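Long-range contacts in uncharacterized protein AsqI (Emericella nidulans, PDB 5YY3), which catalyses the zinc-dependent ring contraction of 4'-methoxycyclopenin to 4'-methoxyviridicatin, with release of methyl isocyanate, in aspoquinolone biosynthesis: residues Pro95-Gly100 / Arg134-Pro139; Ser229-Leu234 / Leu563-Val568. One frame throughout, in Å; residues are numbered along the deposited sequence.

In the fold
Interaction 1 and interaction 2 share no secondary-structure element: their centres lie about 42 Å apart, on opposite sides of the chain's centre. The first is a surface contact between the start of helix 97-109 and the loop after helix 129-133, 34 residues apart along the chain, and its chemistry is a salt bridge backed by one leucine-isoleucine contact. The second is mostly buried and bridges 329 residues, bringing the end of helix 210-231 in the hemocyanin-type helical region against a loop of the Ig-like region; there apolar packing and a weak N-H to sulfur bond take the place of paired charges. Both include a Schellman-type helix end and lie away from the zinc-binding histidines.

Interaction 1. Residues Pro95-Gly100 / Arg134-Pro139; sequences PKLEDG and RKIFPP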
loop_
_atom_site.group_PDB
_atom_site.type_symbol
_atom_site.label_atom_id
_atom_site.label_comp_id
_atom_site.label_asym_id
_atom_site.label_seq_id
_atom_site.Cartn_x
_atom_site.Cartn_y
_atom_site.Cartn_z
ATOM N N PRO A 95 22.167 5.007 56.670
ATOM C CA PRO A 95 22.448 6.191 55.851
ATOM C C PRO A 95 23.349 5.921 54.638
ATOM O O PRO A 95 23.398 6.758 53.738
ATOM C CB PRO A 95 23.151 7.122 56.844
ATOM C CG PRO A 95 23.892 6.178 57.734
ATOM C CD PRO A 95 22.985 4.990 57.900
ATOM N N LYS A 96 24.048 4.790 54.612
ATOM C CA LYS A 96 25.002 4.531 53.534
ATOM C C LYS A 96 24.573 3.399 52.606
ATOM O O LYS A 96 23.788 2.530 52.985
ATOM C CB LYS A 96 26.389 4.229 54.111
ATOM C CG LYS A 96 27.146 5.478 54.553
ATOM C CD LYS A 96 28.442 5.624 53.767
ATOM C CE LYS A 96 28.977 7.056 53.801
ATOM N NZ LYS A 96 29.830 7.339 52.606
ATOM N N LEU A 97 25.104 3.428 51.385
ATOM C CA LEU A 97 24.795 2.442 50.355
ATOM C C LEU A 97 25.021 1.011 50.786
ATOM O O LEU A 97 24.198 0.147 50.504
ATOM C CB LEU A 97 25.627 2.701 49.101
ATOM C CG LEU A 97 25.129 3.804 48.177
ATOM C CD1 LEU A 97 25.670 3.601 46.756
ATOM C CD2 LEU A 97 23.605 3.856 48.196
ATOM N N GLU A 98 26.144 0.749 51.442
ATOM C CA GLU A 98 26.460 -0.618 51.848
ATOM C C GLU A 98 25.424 -1.135 52.835
ATOM O O GLU A 98 25.231 -2.345 52.962
ATOM C CB GLU A 98 27.870 -0.719 52.447
ATOM C CG GLU A 98 28.517 0.604 52.777
ATOM C CD GLU A 98 29.189 1.223 51.577
ATOM O OE1 GLU A 98 30.100 0.589 51.006
ATOM O OE2 GLU A 98 28.794 2.339 51.192
ATOM N N ASP A 99 24.745 -0.217 53.522
ATOM C CA ASP A 99 23.634 -0.601 54.388
ATOM C C ASP A 99 22.472 -1.155 53.544
ATOM O O ASP A 99 22.009 -2.274 53.777
ATOM C CB ASP A 99 23.171 0.582 55.251
ATOM C CG ASP A 99 24.218 1.008 56.271
ATOM O OD1 ASP A 99 24.879 0.108 56.831
ATOM O OD2 ASP A 99 24.376 2.230 56.523
ATOM N N GLY A 100 22.018 -0.385 52.559
ATOM C CA GLY A 100 20.913 -0.810 51.713
ATOM C C GLY A 100 21.222 -2.114 51.002
ATOM O O GLY A 100 20.379 -3.002 50.894
ATOM N N ARG A 134 27.976 9.691 45.532
ATOM C CA ARG A 134 28.971 8.695 45.133
ATOM C C ARG A 134 28.827 8.310 43.665
ATOM O O ARG A 134 29.426 7.335 43.208
ATOM C CB ARG A 134 28.861 7.441 46.006
ATOM C CG ARG A 134 29.260 7.678 47.454
ATOM C CD ARG A 134 28.900 6.508 48.358
ATOM N NE ARG A 134 29.579 5.263 48.001
ATOM C CZ ARG A 134 29.683 4.222 48.821
ATOM N NH1 ARG A 134 30.309 3.119 48.438
ATOM N NH2 ARG A 134 29.168 4.295 50.040
ATOM N N LYS A 135 28.020 9.087 42.941
ATOM C CA LYS A 135 27.691 8.861 41.532
ATOM C C LYS A 135 27.416 7.383 41.210
ATOM O O LYS A 135 27.731 6.906 40.120
ATOM C CB LYS A 135 28.803 9.432 40.616
ATOM C CG LYS A 135 30.169 8.721 40.674
ATOM C CD LYS A 135 31.301 9.557 40.059
ATOM C CE LYS A 135 32.351 8.677 39.371
ATOM N NZ LYS A 135 33.550 9.473 38.993
ATOM N N ILE A 136 26.818 6.662 42.162
ATOM C CA ILE A 136 26.401 5.278 41.922
ATOM C C ILE A 136 24.936 5.243 41.492
ATOM O O ILE A 136 24.058 5.815 42.151
ATOM C CB ILE A 136 26.612 4.379 43.153
ATOM C CG1 ILE A 136 28.108 4.149 43.380
ATOM C CG2 ILE A 136 25.918 3.044 42.955
ATOM C CD1 ILE A 136 28.428 3.213 44.529
ATOM N N PHE A 137 24.685 4.590 40.362
ATOM C CA PHE A 137 23.415 4.727 39.664
ATOM C C PHE A 137 22.766 3.383 39.433
ATOM O O PHE A 137 23.455 2.370 39.417
ATOM C CB PHE A 137 23.631 5.431 38.330
ATOM C CG PHE A 137 24.163 6.819 38.466
ATOM C CD1 PHE A 137 23.571 7.716 39.337
ATOM C CD2 PHE A 137 25.268 7.226 37.724
ATOM C CE1 PHE A 137 24.068 8.995 39.466
ATOM C CE2 PHE A 137 25.766 8.506 37.846
ATOM C CZ PHE A 137 25.168 9.391 38.719
ATOM N N PRO A 138 21.437 3.369 39.262
ATOM C CA PRO A 138 20.820 2.127 38.786
ATOM C C PRO A 138 21.405 1.789 37.416
ATOM O O PRO A 138 21.743 2.704 36.666
ATOM C CB PRO A 138 19.326 2.461 38.716
ATOM C CG PRO A 138 19.226 3.946 38.932
ATOM C CD PRO A 138 20.447 4.390 39.634
ATOM N N PRO A 139 21.552 0.491 37.105
ATOM C CA PRO A 139 22.219 0.082 35.862
ATOM C C PRO A 139 21.497 0.569 34.609
ATOM O O PRO A 139 20.311 0.897 34.662
ATOM C CB PRO A 139 22.191 -1.455 35.934
ATOM C CG PRO A 139 22.017 -1.771 37.387
ATOM C CD PRO A 139 21.157 -0.660 37.932
#
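Arg134 and Glu98 join two helix ends: the arginine leaves helix 129-133 at its Schellman motif, with Lys135 at positive phi as C-prime residue, and the glutamate sits in the first turn of helix 97-109. The guanidinium and carboxylate planes are only 19° apart, and Glu98 lies at the arginine's edge. The salt bridge runs from Arg134 NH2 to Glu98 OE2; its modelled length of 2.3 Å is too short to be trusted. Arg134 NH1 is 3.2 Å from Glu98 OE2 and 3.6 Å from Glu98 OE1, so both arginine nitrogens lean on the same oxygen, though the hydrogen bond found is from NH2. A bend at chi3 (62°) in the arginine chain carries the group across, and Asp130 is a second partner for NH2, while also accepting a bond from Leu97 N at the start of the helix.

Over one guanidinium face, shifted from its centre, stands Leu97 CB, 4.0 Å from Arg134 NH2. Lys96 runs roughly perpendicular to the arginine, with its CD near the guanidinium plane. Beside the salt bridge Leu97 and Ile136 lie alongside each other, pointing opposite ways, Leu97 CD1 lying 3.6 Å from Ile136 CD1 and 3.8 Å from both its CB and CG2.

Interaction 2. Residues Ser229-Leu234 / Leu563-Val568; sequences SLCWSL and LPVGKV
Pro564 makes the first touch, its CB 4.2 Å from Cys231 SG. Val565 follows with a closer approach: its CG1 packs 3.4 Å from Cys231 CB and 3.7 Å from Trp232 NE1. A chi1 of 64° puts that methyl between the backbone N and the carbonyl carbon of the valine, aimed at the helix end, and the valine and tryptophan side chains cross nearly perpendicularly. The indole NE1 has its polar partner in Tyr175 OH, so its meeting with the methyl is packing alone. Val565 N, for its part, is hydrogen-bonded to Glu228 OE1.

Gly566, whose positive phi is a conformation that favours glycine, is where the backbones come nearest, its CA 5.2 Å from that of Cys231. Its N-H gives a weak hydrogen bond to Cys231 SG, 3.5 Å long and bent to 144°. This is where the Ig-like region meets the helical one: helix 210-231 ends in a Schellman motif with Ser233 as C-prime residue, and Arg645 ties the two sides by hydrogen bonds from its NH1 to both Gly566 O and Cys231 O, besides its cation-pi contact with Trp232.

Lys567 then stretches across the carbonyls of the ending helix, its chain extended beyond CG. Its CG lies 3.4 Å from Cys231 O and its CE 3.7 Å from Leu230 O, while NZ stops 4.1 Å from Ser233 OG, too far for a hydrogen bond.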
loop_
_atom_site.group_PDB
_atom_site.type_symbol
_atom_site.label_atom_id
_atom_site.label_comp_id
_atom_site.label_asym_id
_atom_site.label_seq_id
_atom_site.Cartn_x
_atom_site.Cartn_y
_atom_site.Cartn_z
ATOM N N SER A 229 3.833 9.857 13.785
ATOM C CA SER A 229 2.831 9.197 12.960
ATOM C C SER A 229 2.483 9.988 11.679
ATOM O O SER A 229 2.431 9.426 10.593
ATOM C CB SER A 229 1.569 8.953 13.780
ATOM O OG SER A 229 0.827 7.876 13.229
ATOM N N LEU A 230 2.253 11.289 11.812
ATOM C CA LEU A 230 1.886 12.115 10.677
ATOM C C LEU A 230 2.985 12.181 9.624
ATOM O O LEU A 230 2.711 12.363 8.435
ATOM C CB LEU A 230 1.547 13.527 11.145
ATOM C CG LEU A 230 0.072 13.908 11.122
ATOM C CD1 LEU A 230 -0.753 12.768 11.648
ATOM C CD2 LEU A 230 -0.145 15.156 11.955
ATOM N N CYS A 231 4.232 12.042 10.061
ATOM C CA CYS A 231 5.360 12.130 9.148
ATOM C C CYS A 231 5.329 10.985 8.129
ATOM O O CYS A 231 5.707 11.150 6.967
ATOM C CB CYS A 231 6.669 12.127 9.936
ATOM S SG CYS A 231 6.825 13.515 11.106
ATOM N N TRP A 232 4.864 9.827 8.568
ATOM C CA TRP A 232 4.742 8.699 7.670
ATOM C C TRP A 232 3.347 8.625 7.068
ATOM O O TRP A 232 3.010 7.658 6.394
ATOM C CB TRP A 232 5.067 7.406 8.407
ATOM C CG TRP A 232 6.453 7.370 8.934
ATOM C CD1 TRP A 232 6.853 7.612 10.218
ATOM C CD2 TRP A 232 7.640 7.064 8.191
ATOM N NE1 TRP A 232 8.217 7.465 10.322
ATOM C CE2 TRP A 232 8.726 7.130 9.095
ATOM C CE3 TRP A 232 7.892 6.736 6.848
ATOM C CZ2 TRP A 232 10.047 6.878 8.700
ATOM C CZ3 TRP A 232 9.214 6.495 6.449
ATOM C CH2 TRP A 232 10.269 6.564 7.375
ATOM N N SER A 233 2.543 9.648 7.340
ATOM C CA SER A 233 1.169 9.728 6.847
ATOM C C SER A 233 0.285 8.630 7.424
ATOM O O SER A 233 -0.669 8.212 6.781
ATOM C CB SER A 233 1.126 9.672 5.312
ATOM O OG SER A 233 1.497 10.923 4.746
ATOM N N LEU A 234 0.596 8.182 8.642
ATOM C CA LEU A 234 -0.216 7.178 9.330
ATOM C C LEU A 234 -1.328 7.845 10.159
ATOM O O LEU A 234 -1.285 9.042 10.417
ATOM C CB LEU A 234 0.675 6.304 10.215
ATOM C CG LEU A 234 1.808 5.594 9.474
ATOM C CD1 LEU A 234 2.693 4.803 10.428
ATOM C CD2 LEU A 234 1.219 4.685 8.422
ATOM N N LEU A 563 13.997 15.769 17.167
ATOM C CA LEU A 563 13.274 16.211 15.980
ATOM C C LEU A 563 12.299 15.145 15.506
ATOM O O LEU A 563 12.670 13.979 15.407
ATOM C CB LEU A 563 14.261 16.554 14.863
ATOM C CG LEU A 563 14.611 17.986 14.477
ATOM C CD1 LEU A 563 14.662 18.900 15.659
ATOM C CD2 LEU A 563 15.928 17.997 13.725
ATOM N N PRO A 564 11.050 15.538 15.211
ATOM C CA PRO A 564 10.200 14.633 14.436
ATOM C C PRO A 564 10.926 14.222 13.163
ATOM O O PRO A 564 11.679 15.029 12.647
ATOM C CB PRO A 564 8.970 15.481 14.135
ATOM C CG PRO A 564 8.893 16.428 15.313
ATOM C CD PRO A 564 10.329 16.748 15.638
ATOM N N VAL A 565 10.723 12.997 12.691
ATOM C CA VAL A 565 11.487 12.452 11.572
ATOM C C VAL A 565 11.321 13.286 10.272
ATOM O O VAL A 565 12.254 13.385 9.471
ATOM C CB VAL A 565 11.100 10.960 11.327
ATOM C CG1 VAL A 565 9.643 10.819 10.919
ATOM C CG2 VAL A 565 12.021 10.288 10.302
ATOM N N GLY A 566 10.155 13.904 10.081
ATOM C CA GLY A 566 9.917 14.723 8.908
ATOM C C GLY A 566 9.567 13.922 7.666
ATOM O O GLY A 566 9.266 12.728 7.743
ATOM N N LYS A 567 9.601 14.581 6.508
ATOM C CA LYS A 567 9.336 13.906 5.232
ATOM C C LYS A 567 10.478 14.096 4.249
ATOM O O LYS A 567 11.227 15.069 4.347
ATOM C CB LYS A 567 8.029 14.417 4.636
ATOM C CG LYS A 567 6.808 13.954 5.424
ATOM C CD LYS A 567 5.567 14.734 5.033
ATOM C CE LYS A 567 4.312 14.018 5.486
ATOM N NZ LYS A 567 3.119 14.704 4.924
ATOM N N VAL A 568 10.614 13.168 3.301
ATOM C CA VAL A 568 11.716 13.219 2.331
ATOM C C VAL A 568 11.750 14.574 1.620
ATOM O O VAL A 568 12.818 15.180 1.466
ATOM C CB VAL A 568 11.608 12.075 1.293
ATOM C CG1 VAL A 568 12.625 12.275 0.132
ATOM C CG2 VAL A 568 11.812 10.716 1.980
#